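Local coordinates for IPT/TIG domain-containing protein BACOVA_02650 (Bacteroides ovatus, PDB 5E7H) that binds polysaccharide at the cell surface and probably captures xyloglucan before it is transported into the periplasm for degradation, at residues 43-48 and 52-57; 86-91 and 148-153; 176-181 and 186-191. One frame throughout, in Å; residues are numbered along the deposited sequence.

Contact 1 (43-48 and 52-57)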
loop_
_atom_site.group_PDB
_atom_site.type_symbol
_atom_site.label_atom_id
_atom_site.label_comp_id
_atom_site.label_asym_id
_atom_site.label_seq_id
_atom_site.Cartn_x
_atom_site.Cartn_y
_atom_site.Cartn_z
ATOM N N GLY A 43 -6.300 -18.598 18.862
ATOM C CA GLY A 43 -5.557 -18.065 19.985
ATOM C C GLY A 43 -4.695 -16.860 19.660
ATOM O O GLY A 43 -4.262 -16.146 20.563
ATOM N N ASP A 44 -4.446 -16.624 18.369
ATOM C CA ASP A 44 -3.617 -15.507 17.928
ATOM C C ASP A 44 -4.465 -14.350 17.390
ATOM O O ASP A 44 -3.937 -13.376 16.867
ATOM C CB ASP A 44 -2.636 -15.974 16.850
ATOM C CG ASP A 44 -1.653 -17.011 17.367
ATOM O OD1 ASP A 44 -1.393 -17.028 18.585
ATOM O OD2 ASP A 44 -1.137 -17.800 16.551
ATOM N N ILE A 45 -5.779 -14.475 17.520
ATOM C CA ILE A 45 -6.690 -13.408 17.113
ATOM C C ILE A 45 -7.083 -12.595 18.331
ATOM O O ILE A 45 -7.510 -13.160 19.339
ATOM C CB ILE A 45 -7.956 -13.962 16.451
ATOM C CG1 ILE A 45 -7.576 -14.862 15.276
ATOM C CG2 ILE A 45 -8.853 -12.814 15.986
ATOM C CD1 ILE A 45 -8.720 -15.667 14.726
ATOM N N THR A 46 -6.950 -11.277 18.235
ATOM C CA THR A 46 -7.363 -10.378 19.311
ATOM C C THR A 46 -8.670 -9.705 18.928
ATOM O O THR A 46 -8.777 -9.161 17.836
ATOM C CB THR A 46 -6.294 -9.312 19.597
ATOM O OG1 THR A 46 -5.070 -9.952 19.974
ATOM C CG2 THR A 46 -6.736 -8.373 20.724
ATOM N N THR A 47 -9.660 -9.758 19.819
ATOM C CA THR A 47 -10.954 -9.129 19.581
ATOM C C THR A 47 -11.215 -8.014 20.590
ATOM O O THR A 47 -10.981 -8.186 21.786
ATOM C CB THR A 47 -12.086 -10.153 19.657
ATOM O OG1 THR A 47 -11.777 -11.265 18.807
ATOM C CG2 THR A 47 -13.403 -9.529 19.222
ATOM N N SER A 48 -11.696 -6.873 20.103
ATOM C CA SER A 48 -11.973 -5.731 20.969
ATOM C C SER A 48 -13.159 -6.012 21.891
ATOM O O SER A 48 -13.978 -6.895 21.615
ATOM C CB SER A 48 -12.260 -4.487 20.140
ATOM O OG SER A 48 -13.509 -4.618 19.487
ATOM N N ASP A 52 -16.128 -5.159 17.663
ATOM C CA ASP A 52 -16.155 -4.384 16.424
ATOM C C ASP A 52 -14.796 -4.336 15.729
ATOM O O ASP A 52 -14.629 -3.634 14.744
ATOM C CB ASP A 52 -16.639 -2.954 16.689
ATOM C CG ASP A 52 -15.764 -2.201 17.680
ATOM O OD1 ASP A 52 -14.711 -2.727 18.096
ATOM O OD2 ASP A 52 -16.136 -1.064 18.042
ATOM N N GLU A 53 -13.832 -5.086 16.246
ATOM C CA GLU A 53 -12.510 -5.119 15.645
ATOM C C GLU A 53 -11.787 -6.416 15.975
ATOM O O GLU A 53 -11.877 -6.922 17.092
ATOM C CB GLU A 53 -11.679 -3.922 16.116
ATOM C CG GLU A 53 -10.270 -3.874 15.532
ATOM C CD GLU A 53 -9.446 -2.723 16.076
ATOM O OE1 GLU A 53 -8.434 -2.988 16.758
ATOM O OE2 GLU A 53 -9.801 -1.557 15.813
ATOM N N ILE A 54 -11.087 -6.968 14.989
ATOM C CA ILE A 54 -10.159 -8.046 15.269
ATOM C C ILE A 54 -8.817 -7.726 14.622
ATOM O O ILE A 54 -8.723 -6.986 13.625
ATOM C CB ILE A 54 -10.663 -9.414 14.781
ATOM C CG1 ILE A 54 -10.824 -9.436 13.269
ATOM C CG2 ILE A 54 -11.999 -9.763 15.462
ATOM C CD1 ILE A 54 -11.165 -10.816 12.710
ATOM N N SER A 55 -7.765 -8.271 15.217
ATOM C CA SER A 55 -6.440 -8.130 14.644
ATOM C C SER A 55 -5.599 -9.369 14.867
ATOM O O SER A 55 -5.854 -10.153 15.770
ATOM C CB SER A 55 -5.717 -6.910 15.215
ATOM O OG SER A 55 -5.528 -7.050 16.617
ATOM N N PHE A 56 -4.589 -9.520 14.018
ATOM C CA PHE A 56 -3.691 -10.664 14.069
ATOM C C PHE A 56 -2.493 -10.351 13.207
ATOM O O PHE A 56 -2.572 -9.516 12.300
ATOM C CB PHE A 56 -4.371 -11.931 13.563
ATOM C CG PHE A 56 -4.942 -11.780 12.186
ATOM C CD1 PHE A 56 -4.169 -12.021 11.066
ATOM C CD2 PHE A 56 -6.266 -11.392 12.024
ATOM C CE1 PHE A 56 -4.706 -11.858 9.793
ATOM C CE2 PHE A 56 -6.801 -11.228 10.757
ATOM C CZ PHE A 56 -6.026 -11.465 9.654
ATOM N N VAL A 57 -1.395 -11.044 13.475
ATOM C CA VAL A 57 -0.213 -10.946 12.654
ATOM C C VAL A 57 -0.329 -11.888 11.454
ATOM O O VAL A 57 -0.708 -13.052 11.642
ATOM C CB VAL A 57 1.013 -11.297 13.489
ATOM C CG1 VAL A 57 2.256 -11.306 12.630
ATOM C CG2 VAL A 57 1.169 -10.301 14.642
HETATM O O HOH W 1 -1.382 -12.864 15.789
HETATM O O HOH W 2 -3.534 -10.868 18.046
HETATM O O HOH W 3 -8.249 -6.037 18.007
#

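Contact 2 (86-91 and 148-153)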
loop_
_atom_site.group_PDB
_atom_site.type_symbol
_atom_site.label_atom_id
_atom_site.label_comp_id
_atom_site.label_asym_id
_atom_site.label_seq_id
_atom_site.Cartn_x
_atom_site.Cartn_y
_atom_site.Cartn_z
ATOM N N LEU A 86 -2.343 -9.874 -6.078
ATOM C CA LEU A 86 -1.009 -9.994 -6.666
ATOM C C LEU A 86 -0.976 -9.531 -8.125
ATOM O O LEU A 86 0.023 -8.953 -8.569
ATOM C CB LEU A 86 -0.525 -11.443 -6.543
ATOM C CG LEU A 86 -0.268 -11.823 -5.085
ATOM C CD1 LEU A 86 -0.311 -13.352 -4.978
ATOM C CD2 LEU A 86 1.055 -11.261 -4.568
ATOM N N GLU A 87 -2.092 -9.720 -8.829
ATOM C CA GLU A 87 -2.171 -9.439 -10.247
ATOM C C GLU A 87 -2.282 -7.944 -10.546
ATOM O O GLU A 87 -2.170 -7.527 -11.696
ATOM C CB GLU A 87 -3.385 -10.177 -10.841
ATOM C CG GLU A 87 -3.521 -11.682 -10.429
ATOM C CD GLU A 87 -4.326 -11.924 -9.148
ATOM O OE1 GLU A 87 -4.506 -10.998 -8.339
ATOM O OE2 GLU A 87 -4.788 -13.073 -8.945
ATOM N N ASN A 88 -2.548 -7.153 -9.514
ATOM C CA ASN A 88 -2.690 -5.707 -9.610
ATOM C C ASN A 88 -1.405 -4.946 -9.265
ATOM O O ASN A 88 -1.355 -3.724 -9.401
ATOM C CB ASN A 88 -3.804 -5.219 -8.657
ATOM C CG ASN A 88 -5.177 -5.686 -9.059
ATOM O OD1 ASN A 88 -5.577 -6.793 -8.708
ATOM N ND2 ASN A 88 -5.916 -4.852 -9.785
ATOM N N VAL A 89 -0.366 -5.651 -8.817
ATOM C CA VAL A 89 0.900 -5.022 -8.474
ATOM C C VAL A 89 1.588 -4.578 -9.759
ATOM O O VAL A 89 1.697 -5.353 -10.713
ATOM C CB VAL A 89 1.792 -5.979 -7.674
ATOM C CG1 VAL A 89 3.178 -5.404 -7.410
ATOM C CG2 VAL A 89 1.110 -6.310 -6.341
ATOM N N ILE A 90 2.049 -3.323 -9.763
ATOM C CA ILE A 90 2.725 -2.740 -10.909
ATOM C C ILE A 90 4.228 -2.531 -10.653
ATOM O O ILE A 90 4.981 -2.335 -11.597
ATOM C CB ILE A 90 2.067 -1.400 -11.316
ATOM C CG1 ILE A 90 2.127 -0.359 -10.200
ATOM C CG2 ILE A 90 0.611 -1.656 -11.762
ATOM C CD1 ILE A 90 1.808 1.030 -10.647
ATOM N N LEU A 91 4.657 -2.580 -9.391
ATOM C CA LEU A 91 6.058 -2.332 -9.046
ATOM C C LEU A 91 6.344 -2.884 -7.653
ATOM O O LEU A 91 5.773 -2.394 -6.682
ATOM C CB LEU A 91 6.394 -0.835 -9.113
ATOM C CG LEU A 91 7.827 -0.449 -8.751
ATOM C CD1 LEU A 91 8.835 -1.028 -9.686
ATOM C CD2 LEU A 91 7.926 1.059 -8.753
ATOM N N THR A 148 -5.086 -5.778 -19.115
ATOM C CA THR A 148 -6.490 -5.441 -19.368
ATOM C C THR A 148 -7.412 -6.646 -19.133
ATOM O O THR A 148 -8.638 -6.492 -19.087
ATOM C CB THR A 148 -6.714 -4.866 -20.783
ATOM O OG1 THR A 148 -6.209 -5.761 -21.778
ATOM C CG2 THR A 148 -6.049 -3.508 -20.915
ATOM N N SER A 149 -6.851 -7.840 -18.954
ATOM C CA SER A 149 -7.680 -8.980 -18.533
ATOM C C SER A 149 -8.103 -8.853 -17.066
ATOM O O SER A 149 -9.000 -9.588 -16.611
ATOM C CB SER A 149 -6.940 -10.304 -18.744
ATOM O OG SER A 149 -5.820 -10.375 -17.885
ATOM N N ILE A 150 -7.472 -7.943 -16.339
ATOM C CA ILE A 150 -7.771 -7.668 -14.935
ATOM C C ILE A 150 -8.511 -6.333 -14.826
ATOM O O ILE A 150 -9.564 -6.260 -14.195
ATOM C CB ILE A 150 -6.503 -7.620 -14.078
ATOM C CG1 ILE A 150 -5.703 -8.923 -14.196
ATOM C CG2 ILE A 150 -6.855 -7.293 -12.620
ATOM C CD1 ILE A 150 -6.390 -10.105 -13.633
ATOM N N ILE A 151 -7.967 -5.283 -15.445
ATOM C CA ILE A 151 -8.642 -3.990 -15.527
ATOM C C ILE A 151 -8.942 -3.677 -16.996
ATOM O O ILE A 151 -8.051 -3.290 -17.751
ATOM C CB ILE A 151 -7.808 -2.844 -14.913
ATOM C CG1 ILE A 151 -7.493 -3.148 -13.447
ATOM C CG2 ILE A 151 -8.566 -1.525 -15.075
ATOM C CD1 ILE A 151 -6.573 -2.117 -12.805
ATOM N N PRO A 152 -10.196 -3.827 -17.418
ATOM C CA PRO A 152 -10.503 -3.541 -18.817
ATOM C C PRO A 152 -10.141 -2.128 -19.241
ATOM O O PRO A 152 -10.155 -1.188 -18.434
ATOM C CB PRO A 152 -12.019 -3.747 -18.895
ATOM C CG PRO A 152 -12.313 -4.745 -17.794
ATOM C CD PRO A 152 -11.341 -4.419 -16.709
ATOM N N GLY A 153 -9.826 -1.977 -20.520
ATOM C CA GLY A 153 -9.450 -0.669 -21.025
ATOM C C GLY A 153 -10.514 0.390 -20.832
ATOM O O GLY A 153 -10.183 1.577 -20.704
#

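Contact 3 (176-181 and 186-191). With ACT (acetate ion), chain G.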
loop_
_atom_site.group_PDB
_atom_site.type_symbol
_atom_site.label_atom_id
_atom_site.label_comp_id
_atom_site.label_asym_id
_atom_site.label_seq_id
_atom_site.Cartn_x
_atom_site.Cartn_y
_atom_site.Cartn_z
ATOM N N VAL A 176 8.206 16.402 1.352
ATOM C CA VAL A 176 7.012 15.882 0.669
ATOM C C VAL A 176 7.409 15.004 -0.502
ATOM O O VAL A 176 8.552 15.045 -0.957
ATOM C CB VAL A 176 6.105 17.012 0.134
ATOM C CG1 VAL A 176 5.564 17.865 1.260
ATOM C CG2 VAL A 176 6.851 17.870 -0.910
ATOM N N PHE A 177 6.439 14.245 -1.008
ATOM C CA PHE A 177 6.648 13.345 -2.126
ATOM C C PHE A 177 5.825 13.740 -3.336
ATOM O O PHE A 177 4.708 14.256 -3.215
ATOM C CB PHE A 177 6.307 11.905 -1.731
ATOM C CG PHE A 177 7.242 11.334 -0.713
ATOM C CD1 PHE A 177 8.400 10.672 -1.104
ATOM C CD2 PHE A 177 7.005 11.500 0.642
ATOM C CE1 PHE A 177 9.295 10.172 -0.166
ATOM C CE2 PHE A 177 7.897 10.986 1.585
ATOM C CZ PHE A 177 9.043 10.332 1.175
ATOM N N GLN A 178 6.416 13.499 -4.497
ATOM C CA GLN A 178 5.734 13.572 -5.787
ATOM C C GLN A 178 5.639 12.163 -6.345
ATOM O O GLN A 178 6.614 11.420 -6.322
ATOM C CB GLN A 178 6.496 14.490 -6.758
ATOM C CG GLN A 178 5.926 14.494 -8.176
ATOM C CD GLN A 178 6.757 15.248 -9.159
ATOM O OE1 GLN A 178 7.897 15.645 -8.901
ATOM N NE2 GLN A 178 6.179 15.450 -10.321
ATOM N N ILE A 179 4.466 11.787 -6.851
ATOM C CA ILE A 179 4.307 10.536 -7.599
ATOM C C ILE A 179 3.827 10.906 -9.008
ATOM O O ILE A 179 2.809 11.603 -9.172
ATOM C CB ILE A 179 3.320 9.572 -6.932
ATOM C CG1 ILE A 179 3.799 9.228 -5.511
ATOM C CG2 ILE A 179 3.184 8.309 -7.780
ATOM C CD1 ILE A 179 2.841 8.305 -4.707
ATOM N N ALA A 180 4.578 10.468 -10.014
ATOM C CA ALA A 180 4.288 10.791 -11.412
ATOM C C ALA A 180 4.259 9.499 -12.212
ATOM O O ALA A 180 4.960 8.544 -11.879
ATOM C CB ALA A 180 5.318 11.731 -11.974
ATOM N N MET A 181 3.450 9.472 -13.267
ATOM C CA MET A 181 3.416 8.350 -14.195
ATOM C C MET A 181 3.487 8.837 -15.645
ATOM O O MET A 181 2.978 9.911 -15.987
ATOM C CB MET A 181 2.149 7.530 -13.996
ATOM C CG MET A 181 2.094 6.765 -12.699
ATOM S SD MET A 181 0.495 5.965 -12.545
ATOM C CE MET A 181 0.730 5.152 -10.980
ATOM N N ASP A 186 2.652 17.271 -15.447
ATOM C CA ASP A 186 1.522 18.156 -15.255
ATOM C C ASP A 186 0.393 17.470 -14.471
ATOM O O ASP A 186 -0.374 18.133 -13.776
ATOM C CB ASP A 186 1.009 18.631 -16.615
ATOM C CG ASP A 186 0.199 19.902 -16.522
ATOM O OD1 ASP A 186 0.648 20.845 -15.832
ATOM O OD2 ASP A 186 -0.884 19.963 -17.142
ATOM N N ALA A 187 0.309 16.141 -14.567
ATOM C CA ALA A 187 -0.759 15.391 -13.910
ATOM C C ALA A 187 -0.324 14.770 -12.592
ATOM O O ALA A 187 -1.106 14.111 -11.927
ATOM C CB ALA A 187 -1.276 14.289 -14.832
ATOM N N ALA A 188 0.927 14.980 -12.207
ATOM C CA ALA A 188 1.461 14.297 -11.033
ATOM C C ALA A 188 0.845 14.730 -9.708
ATOM O O ALA A 188 0.310 15.829 -9.583
ATOM C CB ALA A 188 2.951 14.501 -10.978
ATOM N N LEU A 189 0.933 13.838 -8.728
ATOM C CA LEU A 189 0.574 14.145 -7.355
ATOM C C LEU A 189 1.772 14.821 -6.729
ATOM O O LEU A 189 2.841 14.249 -6.709
ATOM C CB LEU A 189 0.195 12.880 -6.601
ATOM C CG LEU A 189 -0.000 12.991 -5.091
ATOM C CD1 LEU A 189 -1.159 13.934 -4.804
ATOM C CD2 LEU A 189 -0.235 11.618 -4.481
ATOM N N ASN A 190 1.588 16.036 -6.231
ATOM C CA ASN A 190 2.676 16.758 -5.576
ATOM C C ASN A 190 2.327 17.099 -4.144
ATOM O O ASN A 190 1.150 17.184 -3.781
ATOM C CB ASN A 190 3.025 18.027 -6.341
ATOM C CG ASN A 190 3.967 17.754 -7.488
ATOM O OD1 ASN A 190 5.172 17.539 -7.300
ATOM N ND2 ASN A 190 3.426 17.752 -8.677
ATOM N N GLY A 191 3.359 17.314 -3.333
ATOM C CA GLY A 191 3.170 17.742 -1.963
ATOM C C GLY A 191 2.569 16.707 -1.038
ATOM O O GLY A 191 1.954 17.054 -0.015
HETATM C C ACT G . 4.626 17.633 -18.231
HETATM O O ACT G . 3.426 17.265 -18.367
HETATM O OXT ACT G . 4.902 18.771 -17.775
HETATM C CH3 ACT G . 5.744 16.700 -18.605
#

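Contact 1 (43-48 and 52-57)
Thr-46 and Ser-55 form the hydrogen-bonded pair of a short antiparallel beta hairpin at the edge of one sheet in the IPT/TIG domain, a beta sandwich of the immunoglobulin-like E-set kind. The bond from Thr-46 N to Ser-55 O is 2.9 Å long and practically straight at 178°, while the return bond, from Ser-55 N to Thr-46 O, is more bent. Toward the turn the ladder continues with Ser-48 N donating to Glu-53 O at 3.0 Å.

Between these rungs lies the non-hydrogen-bonded pair of Thr-47 and Ile-54. The Ile-54 side chain starts at CB, which lies 3.6 Å from Thr-46 O and 4.0 Å from Ile-45 CG2. Its CG2 branch runs alongside Thr-47, with 3.7 Å to Thr-47 OG1 and the Thr-47 methyl only a little farther. The other branch, CG1, is set between backbone N and carbonyl carbon (chi1 63°) and carries CD1 down from the hairpin toward the sandwich interior, where Ile-54 CD1 still lies 4.5 Å from Ile-45 CG2. Ile-54, Ile-45 and Phe-56 all pack on Val-32 of the facing sheet, so this side of the hairpin belongs to the sandwich core.

Thr-46 and Ser-55 occupy the opposite face, where one water links Thr-46 O to Ser-55 OG. A second water, donating to Asp-44 O and accepting from Val-57 N, bridges the strands beyond the last rung. At the turn end, Ser-48 OG gives a short 2.6 Å hydrogen bond to Asp-52 OD1, meeting that oxygen on its anti side and 28° out of the carboxylate plane.

Contact 2 (86-91 and 148-153)
Glu-87 and Asn-88 meet Ile-150 and Ile-151 in a sparse van der Waals contact within the xyloglucan-binding domain, where the 3-10 segment leading into strand 89-91 is touched by the long loop between strands 133-142 and 160-168. The closest pair of CA atoms, Glu-87 CA and Ile-150 CA, is 7.5 Å apart, and only 143 Å² of surface is buried between the segments, so the contact is made by side chains alone.

Ile-150 reaches across with two methyls. Its CG2 approaches from above the amide plane of Asn-88, displaced beyond the oxygen-and-nitrogen end of the group, 3.9 Å from Asn-88 ND2 and slightly farther from OD1. The chain of Ile-150 bends beyond CG1 (chi2 -66°), which delivers CD1 to the CB of Glu-87 at 4.1 Å. Ile-151 comes in at about a right angle to Asn-88, and its CD1 lies 4.1 Å from Asn-88 ND2. The amide nitrogen thus has methyls of both isoleucines near it, and it gives a hydrogen bond to Ile-257 O, which probably helps to hold the amide's rotation.

Glu-87 offers only the root of its side chain to this contact. A bend at chi2 (89°) turns the carboxylate away, and OE2 bonds to Ser-65 OG in the IPT/TIG part of the chain. Strand 246-259 runs beside both segments, pairing through its backbone with Asn-88 and Ile-90 and touching Ile-151 through Ile-257, while Tyr-223 of helix 223-227 packs on Ile-151 as well.

Contact 3 (176-181 and 186-191)
Strand 176-181 and the chain at 188-191 run antiparallel, their directions 177° apart, and Ile-179 and Leu-189 form a hydrogen-bonded pair with both N-to-O distances, Ile-179 N to Leu-189 O and Leu-189 N to Ile-179 O, at 3.0 Å. This is a beta hairpin at the edge of a sheet in the beta sandwich of the xyloglucan-binding domain; strand 233-240 flanks 176-181 on its other side.

On one face, Gln-178 and Asn-190 run next to each other in the same direction, their amide planes turned 42° apart. With CG anti to the backbone N (chi1 174°) and the rest extended, the Gln-178 chain passes along the Asn-190 amide, and Asn-190 OD1 lies 3.3 Å from Gln-178 CG. The far end of the glutamine then reaches the Ala-188 methyl, with 3.4 Å from Gln-178 NE2 to Ala-188 CB. Ala-188 CB also touches Ala-180 CB, at 3.8 Å.

Ile-179 and Leu-189 project from the opposite face, where Ile-179 packs on Leu-162 and Phe-164 in the sandwich interior. Phe-177 turns inward too, its ring edge-to-face with that of Phe-252. Where the chain turns its corner, Val-176 CB rests 3.7 Å from Gly-191 CA. Near the hairpin turn, an acetate ion, probably from the crystallisation liquor, accepts a hydrogen bond of 3.0 Å from Asp-186 N to its O atom.

In the fold
From the N terminus, the chain first closes contact 1, a hairpin with three intervening residues at the edge of a sheet in the IPT/TIG domain. It then enters the xyloglucan-binding domain, where contact 2 closes a loop of 56 residues by bringing the segment at 86-91 against the loop at 148-153. Contact 3 is again a local hairpin, this time with a four-residue connection. The three follow in series, without nesting or crossing. Contacts 1 and 3 lie on opposite sides of the chain's centre, with centres about 36 Å apart. Contacts 2 and 3 touch inside their shared domain, Ile-90 CD1 packing 4.3 Å from Met-181 CE.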